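Local coordinates for actin binding protein family protein (Entamoeba histolytica HM-1:IMSS, PDB 6K2F) that probably binds ADP-actin monomers through ADF-homology domains, of which this chain is the N-terminal one, and so restrains actin polymerization in cell motility and shape changes, at residues A[22-26]-A[51-56]. Numbering follows the deposited sequence.
Sequences RFIQA and LVLKYL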
ATOM      1  N   ARG A  22      -0.244  -4.101  -1.601  1.00 14.16           N
ATOM      2  CA  ARG A  22      -1.553  -3.993  -2.269  1.00 13.21           C
ATOM      3  C   ARG A  22      -1.854  -5.247  -3.087  1.00 11.10           C
ATOM      4  O   ARG A  22      -3.011  -5.701  -3.052  1.00 13.64           O
ATOM      5  CB  ARG A  22      -1.607  -2.736  -3.131  1.00 12.88           C
ATOM      6  CG  ARG A  22      -2.945  -2.571  -3.838  1.00 13.10           C
ATOM      7  CD  ARG A  22      -4.141  -2.435  -2.904  1.00 15.43           C
ATOM      8  NE  ARG A  22      -4.096  -1.180  -2.179  1.00 15.52           N
ATOM      9  CZ  ARG A  22      -4.925  -0.826  -1.215  1.00 17.09           C
ATOM     10  NH1 ARG A  22      -5.879  -1.643  -0.801  1.00 17.92           N
ATOM     11  NH2 ARG A  22      -4.779   0.348  -0.625  1.00 18.58           N
ATOM     12  N   PHE A  23      -0.932  -5.712  -3.927  1.00 11.75           N
ATOM     13  CA  PHE A  23      -1.289  -6.867  -4.768  1.00 11.51           C
ATOM     14  C   PHE A  23      -0.089  -7.739  -5.103  1.00 10.82           C
ATOM     15  O   PHE A  23       1.054  -7.318  -5.029  1.00 13.03           O
ATOM     16  CB  PHE A  23      -2.056  -6.416  -6.009  1.00 12.19           C
ATOM     17  CG  PHE A  23      -1.341  -5.599  -7.048  1.00 12.43           C
ATOM     18  CD1 PHE A  23      -0.515  -6.187  -7.982  1.00 14.56           C
ATOM     19  CD2 PHE A  23      -1.651  -4.260  -7.203  1.00 14.76           C
ATOM     20  CE1 PHE A  23       0.018  -5.438  -9.014  1.00 15.17           C
ATOM     21  CE2 PHE A  23      -1.120  -3.516  -8.244  1.00 16.30           C
ATOM     22  CZ  PHE A  23      -0.283  -4.106  -9.144  1.00 16.11           C
ATOM     23  N   ILE A  24      -0.443  -8.957  -5.478  1.00 10.80           N
ATOM     24  CA  ILE A  24       0.511 -10.010  -5.905  1.00 12.53           C
ATOM     25  C   ILE A  24       0.070 -10.468  -7.280  1.00 11.44           C
ATOM     26  O   ILE A  24      -1.082 -10.829  -7.445  1.00 13.16           O
ATOM     27  CB  ILE A  24       0.535 -11.185  -4.920  1.00 14.76           C
ATOM     28  CG1 ILE A  24       0.885 -10.721  -3.508  1.00 15.66           C
ATOM     29  CG2 ILE A  24       1.479 -12.262  -5.436  1.00 15.15           C
ATOM     30  CD1 ILE A  24       0.579 -11.751  -2.421  1.00 20.71           C
ATOM     31  N   GLN A  25       0.957 -10.383  -8.250  1.00 12.88           N
ATOM     32  CA  GLN A  25       0.701 -10.948  -9.588  1.00 11.46           C
ATOM     33  C   GLN A  25       1.250 -12.359  -9.560  1.00 11.93           C
ATOM     34  O   GLN A  25       2.366 -12.543  -9.000  1.00 14.81           O
ATOM     35  CB  GLN A  25       1.374 -10.151 -10.691  1.00 13.09           C
ATOM     36  CG  GLN A  25       1.035 -10.664 -12.087  1.00 15.85           C
ATOM     37  CD  GLN A  25       1.675  -9.783 -13.125  1.00 18.25           C
ATOM     38  OE1 GLN A  25       2.738  -9.215 -12.903  1.00 16.51           O
ATOM     39  NE2 GLN A  25       1.030  -9.677 -14.265  1.00 15.61           N
ATOM     40  N   ALA A  26       0.494 -13.313 -10.087  1.00 13.07           N
ATOM     41  CA  ALA A  26       0.936 -14.721 -10.097  1.00 13.15           C
ATOM     42  C   ALA A  26       0.713 -15.305 -11.485  1.00 12.97           C
ATOM     43  O   ALA A  26      -0.226 -14.906 -12.172  1.00 13.79           O
ATOM     44  CB  ALA A  26       0.205 -15.504  -9.039  1.00 16.71           C
ATOM     45  N   LEU A  51      -2.598   0.730 -10.936  1.00 16.16           N
ATOM     46  CA  LEU A  51      -1.218   0.152 -10.966  1.00 16.74           C
ATOM     47  C   LEU A  51      -1.221  -1.216 -11.646  1.00 15.18           C
ATOM     48  O   LEU A  51      -0.186  -1.598 -12.211  1.00 16.07           O
ATOM     49  CB  LEU A  51      -0.671   0.034  -9.542  1.00 16.86           C
ATOM     50  CG  LEU A  51      -0.460   1.361  -8.824  1.00 21.44           C
ATOM     51  CD1 LEU A  51      -0.037   1.114  -7.385  1.00 22.07           C
ATOM     52  CD2 LEU A  51       0.566   2.220  -9.558  1.00 27.37           C
ATOM     53  N   VAL A  52      -2.336  -1.934 -11.616  1.00 14.44           N
ATOM     54  CA  VAL A  52      -2.441  -3.275 -12.246  1.00 13.46           C
ATOM     55  C   VAL A  52      -2.041  -3.176 -13.719  1.00 16.69           C
ATOM     56  O   VAL A  52      -1.398  -4.122 -14.238  1.00 17.21           O
ATOM     57  CB  VAL A  52      -3.861  -3.833 -12.097  1.00 15.09           C
ATOM     58  CG1 VAL A  52      -4.094  -5.024 -13.032  1.00 19.38           C
ATOM     59  CG2 VAL A  52      -4.118  -4.192 -10.649  1.00 16.42           C
ATOM     60  N   LEU A  53      -2.421  -2.088 -14.382  1.00 16.99           N
ATOM     61  CA  LEU A  53      -2.220  -1.943 -15.847  1.00 19.13           C
ATOM     62  C   LEU A  53      -0.729  -1.978 -16.201  1.00 25.13           C
ATOM     63  O   LEU A  53      -0.414  -2.284 -17.384  1.00 28.08           O
ATOM     64  CB  LEU A  53      -2.882  -0.641 -16.290  1.00 19.16           C
ATOM     65  CG  LEU A  53      -4.377  -0.529 -16.019  1.00 25.89           C
ATOM     66  CD1 LEU A  53      -4.904   0.827 -16.469  1.00 30.57           C
ATOM     67  CD2 LEU A  53      -5.125  -1.642 -16.710  1.00 26.87           C
ATOM     68  N   LYS A  54       0.146  -1.629 -15.257  1.00 17.88           N
ATOM     69  CA  LYS A  54       1.617  -1.620 -15.454  1.00 20.50           C
ATOM     70  C   LYS A  54       2.192  -3.049 -15.422  1.00 18.38           C
ATOM     71  O   LYS A  54       3.325  -3.237 -15.887  1.00 21.46           O
ATOM     72  CB  LYS A  54       2.301  -0.841 -14.328  1.00 30.62           C
ATOM     73  CG  LYS A  54       2.051   0.659 -14.271  1.00 48.17           C
ATOM     74  CD  LYS A  54       2.972   1.337 -13.258  1.00 72.45           C
ATOM     75  CE  LYS A  54       3.204   2.814 -13.507  1.00102.04           C
ATOM     76  NZ  LYS A  54       2.028   3.629 -13.121  1.00 97.36           N
ATOM     77  N   TYR A  55       1.460  -4.016 -14.869  1.00 16.29           N
ATOM     78  CA  TYR A  55       1.953  -5.390 -14.636  1.00 14.55           C
ATOM     79  C   TYR A  55       1.406  -6.384 -15.652  1.00 14.88           C
ATOM     80  O   TYR A  55       2.075  -7.377 -15.895  1.00 16.13           O
ATOM     81  CB  TYR A  55       1.543  -5.818 -13.232  1.00 14.67           C
ATOM     82  CG  TYR A  55       2.379  -5.156 -12.168  1.00 15.42           C
ATOM     83  CD1 TYR A  55       2.075  -3.894 -11.690  1.00 15.14           C
ATOM     84  CD2 TYR A  55       3.509  -5.768 -11.666  1.00 18.27           C
ATOM     85  CE1 TYR A  55       2.864  -3.266 -10.738  1.00 15.13           C
ATOM     86  CE2 TYR A  55       4.291  -5.168 -10.687  1.00 20.61           C
ATOM     87  CZ  TYR A  55       3.959  -3.916 -10.206  1.00 18.16           C
ATOM     88  OH  TYR A  55       4.753  -3.331  -9.257  1.00 20.57           O
ATOM     89  N   LEU A  56       0.247  -6.125 -16.238  1.00 15.50           N
ATOM     90  CA  LEU A  56      -0.291  -7.062 -17.250  1.00 16.19           C
ATOM     91  C   LEU A  56       0.606  -7.056 -18.485  1.00 15.34           C
ATOM     92  O   LEU A  56       1.209  -6.014 -18.842  1.00 17.62           O
ATOM     93  CB  LEU A  56      -1.739  -6.703 -17.588  1.00 13.70           C
ATOM     94  CG  LEU A  56      -2.719  -6.721 -16.408  1.00 14.91           C
ATOM     95  CD1 LEU A  56      -4.129  -6.355 -16.851  1.00 18.80           C
ATOM     96  CD2 LEU A  56      -2.728  -8.082 -15.714  1.00 15.34           C
TER
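Phe23 and Gln25 on strand 23-29 form a buried aromatic and apolar cluster, with one polar tie at its side, against Leu51, Val52 and Tyr55 of the loop after helix 45-49, on one face of the central sheet of this ADF-homology domain. At its centre the edge of Phe23 points into the face of Tyr55, a T-shaped pair with ring centroids 5.1 Å apart and planes at 82°; Phe23 CZ comes within 3.5 Å of Tyr55 CD1. Val52, branched at CB, holds its CG2 methyl close to the backbone and over one face of the Phe23 ring, 4.2 Å from the centroid, a CH-pi contact. Leu51 offers apolar carbon at the ring edge instead, CB lying 3.8 Å from Phe23 CE2. A flat, wholly apolar phenyl suits this place because its edge and face can serve different neighbours at once.

Gln25 runs beside the pair, its chain fully extended with CG anti to the backbone N (chi1 -176°), long enough to carry an amide N-H donor to the backbone carbonyl of Tyr55. There NE2 donates to Tyr55 O at 3.0 Å; the acceptor lies close to the plane of the Gln25 amide, whereas the donor stands above the Tyr55 carbonyl plane. Ser62 also hydrogen-bonds NE2, so two partners fix the amide, while OE1 lies 3.6 Å from Tyr55 CB. Tyrosine offers a ring face to Phe23 and, at the far end of the ring, a hydroxyl that bonds to Glu39.

Around the cluster, Phe23 and Gln25 also touch Ile64 of strand 62-68, and Gln25 and Tyr55 both rest on Ala37 of strand 32-39. The loop thus packs across three adjacent antiparallel strands, whereas Ile24 between the two contact residues turns to helix 6-18 on the sheet's other face.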